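Local coordinates for putative diflavin flavoprotein A 3 (PDB 3FNI) that probably passes electrons from NADH to oxygen, reducing it to water, and is represented by its flavodoxin-like, presumably FMN-binding, domain, at residues I7-V12 / V34-V39; L60-S65 / V90-T95; P102-L107 / A121-Q126. One frame throughout, in Å; residues are numbered along the deposited sequence.

Contact 1 of 3, residues I7-V12 / V34-V39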
# COMPACT_ATOMS: atom_id res chain seq x y z
N ILE A 7 -7.19 4.94 -4.07
CA ILE A 7 -6.27 3.85 -3.82
C ILE A 7 -5.82 4.03 -2.39
O ILE A 7 -5.46 5.13 -1.98
CB ILE A 7 -5.08 3.90 -4.81
CG1 ILE A 7 -3.93 3.03 -4.31
CG2 ILE A 7 -4.65 5.34 -4.99
CD1 ILE A 7 -3.07 3.69 -3.25
N GLY A 8 -5.86 2.95 -1.61
CA GLY A 8 -5.46 3.03 -0.22
C GLY A 8 -3.99 2.79 0.02
O GLY A 8 -3.41 1.82 -0.47
N VAL A 9 -3.39 3.69 0.80
CA VAL A 9 -1.98 3.62 1.16
C VAL A 9 -1.91 3.39 2.67
O VAL A 9 -2.31 4.25 3.46
CB VAL A 9 -1.27 4.94 0.79
CG1 VAL A 9 0.19 4.88 1.19
CG2 VAL A 9 -1.41 5.20 -0.71
N PHE A 10 -1.41 2.22 3.06
CA PHE A 10 -1.32 1.87 4.47
C PHE A 10 0.10 1.61 4.90
O PHE A 10 0.78 0.75 4.34
CB PHE A 10 -2.16 0.62 4.75
CG PHE A 10 -3.53 0.66 4.17
CD1 PHE A 10 -3.73 0.53 2.79
CD2 PHE A 10 -4.65 0.79 4.99
CE1 PHE A 10 -5.01 0.52 2.25
CE2 PHE A 10 -5.93 0.78 4.46
CZ PHE A 10 -6.12 0.64 3.08
N TYR A 11 0.56 2.33 5.92
CA TYR A 11 1.91 2.15 6.42
C TYR A 11 2.07 2.80 7.79
O TYR A 11 1.19 3.51 8.26
CB TYR A 11 2.93 2.75 5.44
CG TYR A 11 2.92 4.27 5.37
CD1 TYR A 11 1.97 4.95 4.61
CD2 TYR A 11 3.87 5.01 6.07
CE1 TYR A 11 1.97 6.35 4.54
CE2 TYR A 11 3.88 6.41 6.01
CZ TYR A 11 2.93 7.07 5.25
OH TYR A 11 2.95 8.45 5.17
N VAL A 12 3.20 2.54 8.44
CA VAL A 12 3.47 3.11 9.76
C VAL A 12 4.28 4.40 9.60
O VAL A 12 5.45 4.38 9.23
CB VAL A 12 4.22 2.07 10.67
CG1 VAL A 12 5.28 1.34 9.86
CG2 VAL A 12 4.85 2.77 11.88
N VAL A 34 -5.96 9.92 -9.90
CA VAL A 34 -6.65 8.97 -9.02
C VAL A 34 -6.47 9.41 -7.57
O VAL A 34 -5.39 9.83 -7.16
CB VAL A 34 -6.09 7.53 -9.21
CG1 VAL A 34 -6.66 6.59 -8.15
CG2 VAL A 34 -6.45 7.03 -10.59
N GLY A 35 -7.55 9.33 -6.79
CA GLY A 35 -7.50 9.74 -5.40
C GLY A 35 -6.73 8.79 -4.50
O GLY A 35 -6.32 7.71 -4.93
N VAL A 36 -6.52 9.18 -3.25
CA VAL A 36 -5.78 8.34 -2.32
C VAL A 36 -6.22 8.56 -0.86
O VAL A 36 -6.56 9.68 -0.47
CB VAL A 36 -4.26 8.62 -2.44
CG1 VAL A 36 -3.95 10.04 -2.04
CG2 VAL A 36 -3.48 7.64 -1.59
N ASP A 37 -6.23 7.48 -0.08
CA ASP A 37 -6.57 7.55 1.33
C ASP A 37 -5.41 6.97 2.13
O ASP A 37 -5.02 5.82 1.94
CB ASP A 37 -7.87 6.78 1.63
CG ASP A 37 -9.10 7.43 1.02
OD1 ASP A 37 -9.35 7.25 -0.19
OD2 ASP A 37 -9.83 8.14 1.75
N VAL A 38 -4.86 7.77 3.03
CA VAL A 38 -3.72 7.34 3.82
C VAL A 38 -4.13 6.92 5.23
O VAL A 38 -4.86 7.62 5.93
CB VAL A 38 -2.66 8.45 3.92
CG1 VAL A 38 -1.39 7.91 4.54
CG2 VAL A 38 -2.38 9.03 2.54
N VAL A 39 -3.62 5.76 5.64
CA VAL A 39 -3.92 5.23 6.96
C VAL A 39 -2.63 4.86 7.68
O VAL A 39 -1.79 4.16 7.13
CB VAL A 39 -4.82 3.98 6.84
CG1 VAL A 39 -5.15 3.43 8.22
CG2 VAL A 39 -6.09 4.33 6.09
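The amide of Val9 gives its hydrogen to Asp37 O in an almost straight bond, N to O 2.9 Å with 176° at the hydrogen, and the same oxygen also receives a longer CA-H...O contact from Gly8. Val9 O in turn takes the N-H of Val39 at 3.0 Å, so Val9 is bonded through both its N and its O to the neighbouring strand. Ile7 with Gly35 and Asp37, and Tyr11 with Val39, continue the pattern; five backbone bonds in all join strands 6-11 and 35-40 as parallel neighbours. The bond from Ile7 N to Gly35 O is the bent one, 143° at the hydrogen, with the donor above the carbonyl plane. On the face carrying Ile7, Val9, Val36 and Val38, the methyls Val9 CG2 and Val36 CG2 are pressed to 3.3 Å, tighter than usual. Farther along, the ring of Tyr11 brings CE1 to 3.7 Å from Val38 CG1 and also packs on helix 18-31. The other face holds Phe10, Asp37 and Val39. With CG of Phe10 anti to the carbonyl carbon (chi1 -47°), the CE1 side of its ring comes close to Gly8 CA, where a side chain would collide with it, while CD2 of Phe10 approaches Val39 CB at 3.7 Å; these two side chains run side by side and point the same way, next to helix 47-55. Asp37 sends its carboxylate out of the contact, OD1 to Ser6 OG and OD2 into a salt bridge with Arg56. Backbone hydrogen bonding thus holds the two strands in register, apolar side chains pack on both faces, with Val38 exposed, and the charge of Asp37 is probably balanced largely by Arg56.

Contact 2 of 3, residues L60-S65 / V90-T95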
# COMPACT_ATOMS: atom_id res chain seq x y z
N LEU A 60 -4.26 -0.72 -3.78
CA LEU A 60 -3.70 -0.75 -2.43
C LEU A 60 -2.17 -0.68 -2.40
O LEU A 60 -1.48 -1.22 -3.27
CB LEU A 60 -4.16 -2.01 -1.71
CG LEU A 60 -5.68 -2.21 -1.60
CD1 LEU A 60 -5.98 -3.64 -1.24
CD2 LEU A 60 -6.25 -1.25 -0.57
N VAL A 61 -1.65 0.01 -1.40
CA VAL A 61 -0.22 0.14 -1.24
C VAL A 61 0.06 -0.08 0.24
O VAL A 61 -0.52 0.59 1.10
CB VAL A 61 0.27 1.53 -1.68
CG1 VAL A 61 1.79 1.63 -1.56
CG2 VAL A 61 -0.15 1.78 -3.12
N ILE A 62 0.94 -1.04 0.52
CA ILE A 62 1.28 -1.38 1.89
C ILE A 62 2.75 -1.19 2.21
O ILE A 62 3.62 -1.53 1.41
CB ILE A 62 0.91 -2.85 2.20
CG1 ILE A 62 -0.54 -3.13 1.77
CG2 ILE A 62 1.10 -3.13 3.68
CD1 ILE A 62 -1.56 -2.21 2.39
N GLY A 63 3.02 -0.62 3.38
CA GLY A 63 4.38 -0.41 3.83
C GLY A 63 4.61 -1.39 4.97
O GLY A 63 3.72 -1.61 5.78
N MSE A 64 5.79 -1.99 5.03
CA MSE A 64 6.09 -2.96 6.08
C MSE A 64 6.17 -2.32 7.47
O MSE A 64 6.60 -1.17 7.62
CB MSE A 64 7.39 -3.70 5.78
CG MSE A 64 7.39 -4.44 4.44
SE MSE A 64 5.81 -5.53 4.18
CE MSE A 64 6.04 -6.74 5.67
N SER A 65 5.75 -3.07 8.48
CA SER A 65 5.78 -2.59 9.85
C SER A 65 6.94 -3.19 10.63
O SER A 65 7.52 -4.20 10.23
CB SER A 65 4.47 -2.93 10.55
OG SER A 65 3.45 -2.02 10.15
N VAL A 90 -2.45 -4.66 -5.56
CA VAL A 90 -1.71 -4.25 -4.38
C VAL A 90 -0.20 -4.25 -4.58
O VAL A 90 0.36 -5.16 -5.19
CB VAL A 90 -2.09 -5.17 -3.17
CG1 VAL A 90 -1.53 -6.57 -3.39
CG2 VAL A 90 -1.62 -4.57 -1.86
N GLY A 91 0.45 -3.20 -4.06
CA GLY A 91 1.89 -3.07 -4.14
C GLY A 91 2.44 -2.93 -2.73
O GLY A 91 1.78 -2.36 -1.87
N ILE A 92 3.66 -3.42 -2.49
CA ILE A 92 4.24 -3.36 -1.15
C ILE A 92 5.69 -2.85 -1.14
O ILE A 92 6.49 -3.22 -2.00
CB ILE A 92 4.19 -4.77 -0.48
CG1 ILE A 92 2.73 -5.22 -0.36
CG2 ILE A 92 4.89 -4.74 0.88
CD1 ILE A 92 2.52 -6.65 0.15
N PHE A 93 6.02 -2.02 -0.16
CA PHE A 93 7.37 -1.49 -0.05
C PHE A 93 8.00 -1.71 1.31
O PHE A 93 7.30 -1.78 2.33
CB PHE A 93 7.41 0.00 -0.41
CG PHE A 93 6.67 0.89 0.56
CD1 PHE A 93 7.30 1.41 1.69
CD2 PHE A 93 5.35 1.24 0.32
CE1 PHE A 93 6.63 2.26 2.56
CE2 PHE A 93 4.66 2.10 1.18
CZ PHE A 93 5.31 2.61 2.30
N GLU A 94 9.33 -1.84 1.31
CA GLU A 94 10.12 -2.00 2.52
C GLU A 94 10.37 -0.58 3.00
O GLU A 94 10.26 0.36 2.22
CB GLU A 94 11.47 -2.67 2.23
CG GLU A 94 11.41 -4.11 1.78
CD GLU A 94 12.76 -4.81 1.90
OE1 GLU A 94 13.80 -4.13 1.84
OE2 GLU A 94 12.78 -6.05 2.04
N THR A 95 10.73 -0.42 4.27
CA THR A 95 10.94 0.91 4.81
C THR A 95 12.39 1.34 4.98
O THR A 95 12.68 2.54 5.02
CB THR A 95 10.27 1.05 6.19
OG1 THR A 95 10.99 0.25 7.13
CG2 THR A 95 8.82 0.58 6.12
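The ring of Phe93 lies across Gly63 rather than beside its own strand: CA of Gly63 stands 3.6 Å from the ring centroid and 15° off its normal, a CH-pi contact over one face. CG of Phe93 sits between the backbone N and the carbonyl carbon (chi1 66°), which swings the ring toward strand 60-63, where the absence of a side chain on Gly63 lets it settle. At its edge, in the ring plane, Val61 CG1 meets CE2 of Phe93 at 4.0 Å, the two side chains crossing at about a right angle. The ring also packs on Ala22 and Ile25 of helix 18-31. Exchanging Phe93 for an alanine would probably strip Gly63 of its aromatic cover and open a gap beside Val61 and that helix. The other face of the sheet, carrying Leu60, Ile62, Val90 and Ile92, is aliphatic. Val90 CG2 touches Leu60 CB at 3.6 Å, and Ile92 CG1 lies 3.9 Å from Ile62 CB. Met64, built as selenomethionine, folds back through bends at chi2 and chi3, bringing SE to 3.5 Å from Ile92 CG2; helix 103-112 packs on this side. Four backbone bonds join the strands between the two faces, among them Phe93 N to Ile62 O at 2.9 Å and, from just beyond strand 57-63, Met64 N to Phe93 O at 3.1 Å. There the methyl of Thr95 turns to Met64 O, while its OG1 bonds to Asp100 and Gly97. Strand 57-63, helix 70-83 and strand 89-93 make a beta-alpha-beta crossover in the parallel 2-1-3-4-5 sheet of the flavodoxin-like fold.

Contact 3 of 3, residues P102-L107 / A121-Q126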
# COMPACT_ATOMS: atom_id res chain seq x y z
N PRO A 102 9.04 -9.59 7.47
CA PRO A 102 9.33 -10.22 6.17
C PRO A 102 8.30 -9.82 5.13
O PRO A 102 7.11 -10.11 5.27
CB PRO A 102 9.26 -11.71 6.48
CG PRO A 102 9.66 -11.78 7.92
CD PRO A 102 8.94 -10.60 8.53
N ILE A 103 8.75 -9.15 4.07
CA ILE A 103 7.85 -8.70 3.02
C ILE A 103 7.28 -9.86 2.18
O ILE A 103 6.08 -9.91 1.93
CB ILE A 103 8.55 -7.67 2.09
CG1 ILE A 103 7.66 -7.34 0.90
CG2 ILE A 103 9.91 -8.20 1.64
CD1 ILE A 103 8.12 -6.15 0.10
N ASP A 104 8.13 -10.79 1.78
CA ASP A 104 7.69 -11.92 0.97
C ASP A 104 6.46 -12.66 1.48
O ASP A 104 5.54 -12.92 0.71
CB ASP A 104 8.84 -12.89 0.76
CG ASP A 104 9.93 -12.29 -0.09
OD1 ASP A 104 9.65 -11.99 -1.27
OD2 ASP A 104 11.05 -12.11 0.42
N PRO A 105 6.44 -13.01 2.77
CA PRO A 105 5.29 -13.72 3.34
C PRO A 105 3.99 -12.97 3.09
O PRO A 105 2.96 -13.58 2.79
CB PRO A 105 5.64 -13.80 4.82
CG PRO A 105 7.13 -13.97 4.78
CD PRO A 105 7.54 -12.94 3.76
N LEU A 106 4.03 -11.65 3.19
CA LEU A 106 2.85 -10.84 2.98
C LEU A 106 2.49 -10.75 1.49
O LEU A 106 1.32 -10.74 1.12
CB LEU A 106 3.06 -9.44 3.55
CG LEU A 106 1.81 -8.57 3.57
CD1 LEU A 106 0.76 -9.23 4.45
CD2 LEU A 106 2.14 -7.18 4.09
N LEU A 107 3.52 -10.68 0.65
CA LEU A 107 3.35 -10.61 -0.79
C LEU A 107 2.56 -11.84 -1.25
O LEU A 107 1.62 -11.73 -2.04
CB LEU A 107 4.72 -10.60 -1.45
CG LEU A 107 5.08 -9.51 -2.47
CD1 LEU A 107 4.49 -8.19 -2.08
CD2 LEU A 107 6.60 -9.42 -2.59
N ALA A 121 7.54 -5.58 -5.87
CA ALA A 121 7.72 -5.13 -4.49
C ALA A 121 8.99 -4.30 -4.36
O ALA A 121 10.08 -4.79 -4.67
CB ALA A 121 7.77 -6.32 -3.54
N ILE A 122 8.87 -3.05 -3.91
CA ILE A 122 10.04 -2.21 -3.76
C ILE A 122 10.82 -2.59 -2.51
O ILE A 122 10.30 -2.54 -1.39
CB ILE A 122 9.67 -0.70 -3.74
CG1 ILE A 122 10.19 -0.04 -2.46
CG2 ILE A 122 8.17 -0.52 -3.88
CD1 ILE A 122 10.00 1.44 -2.41
N ARG A 123 12.07 -2.97 -2.71
CA ARG A 123 12.93 -3.38 -1.62
C ARG A 123 14.02 -2.35 -1.35
O ARG A 123 14.55 -1.74 -2.28
CB ARG A 123 13.53 -4.75 -1.96
CG ARG A 123 12.45 -5.80 -2.25
CD ARG A 123 13.03 -7.02 -2.92
NE ARG A 123 12.01 -8.01 -3.25
CZ ARG A 123 11.47 -8.86 -2.38
NH1 ARG A 123 10.55 -9.73 -2.78
NH2 ARG A 123 11.84 -8.84 -1.11
N ILE A 124 14.33 -2.14 -0.08
CA ILE A 124 15.35 -1.17 0.32
C ILE A 124 16.43 -1.83 1.15
O ILE A 124 16.19 -2.22 2.29
CB ILE A 124 14.74 -0.01 1.16
CG1 ILE A 124 13.93 0.93 0.27
CG2 ILE A 124 15.85 0.77 1.86
CD1 ILE A 124 12.66 0.33 -0.24
N LYS A 125 17.62 -1.95 0.57
CA LYS A 125 18.75 -2.56 1.27
C LYS A 125 19.68 -1.47 1.77
O LYS A 125 20.37 -1.63 2.77
CB LYS A 125 19.53 -3.49 0.33
CG LYS A 125 18.69 -4.45 -0.49
CD LYS A 125 18.75 -4.10 -1.98
CE LYS A 125 20.19 -4.18 -2.50
NZ LYS A 125 20.29 -3.85 -3.95
N GLN A 126 19.69 -0.35 1.04
CA GLN A 126 20.53 0.80 1.36
C GLN A 126 19.68 2.06 1.53
O GLN A 126 18.50 2.08 1.18
CB GLN A 126 21.53 1.01 0.22
CG GLN A 126 22.42 -0.20 -0.04
CD GLN A 126 23.31 -0.01 -1.25
OE1 GLN A 126 22.84 0.01 -2.39
NE2 GLN A 126 24.61 0.15 -1.01
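Ala121 CB is wedged between two side chains, four residues apart, near the start of helix 103-112, 3.4 Å from Leu107 CD2, which is closer than usual for carbons, and 3.7 Å from Ile103 CD1. Ile103 reaches it because its chain is stretched out, CG1 anti to the backbone N (chi1 173°) and chi2 extended as well. Both helix residues also rest on Ile92, which ties this apolar end to the sheet. The loop 121-126 follows strand 116-117, the short edge strand of the flavodoxin-like sheet, and leads toward helix 130-152; here it passes alongside the start of the preceding helix, so the contact fastens a helix of one sheet face to a loop beyond the last strand. Away from Ala121 the packing gives way to polar groups near solvent. Arg123, extended from CG to NE, carries its guanidinium over to Asp104, and NH1 donates to Asp104 OD1 at 2.9 Å, a salt bridge with 161° at the hydrogen. The oxygen lies in the guanidinium plane at its edge and is met on its syn side, but the carboxylate and guanidinium planes are turned 30° apart. OD2 of Asp104 stays 3.7 Å from NH2 of Arg123, making the pairing single rather than two-pronged. On the inner flank NH2 of Arg123 comes 3.4 Å from Ile103 CG2, an oblique approach, and the arginine's side chain also touches Glu94.

In the fold
Contacts 1 and 2 share the central sheet, their centres 10 Å apart, and strands 6-11 and 57-63 meet directly: Gly8 O to Val61 N and Phe10 N to Val61 O are both 2.7 Å, probable hydrogen bonds. Contact 3, centred 8 Å from contact 2, is joined to it by Glu94, whose OE1 lies 2.8 Å from Ile124 N, and by Ile92 CD1 against Leu107 CD1. Contacts 1 and 3 do not touch; their nearest atoms are about 8 Å apart. In flavodoxins FMN sits at the C-terminal ends of these strands, so the residues just after strands 6-11, 57-63 and 89-93 probably border that pocket.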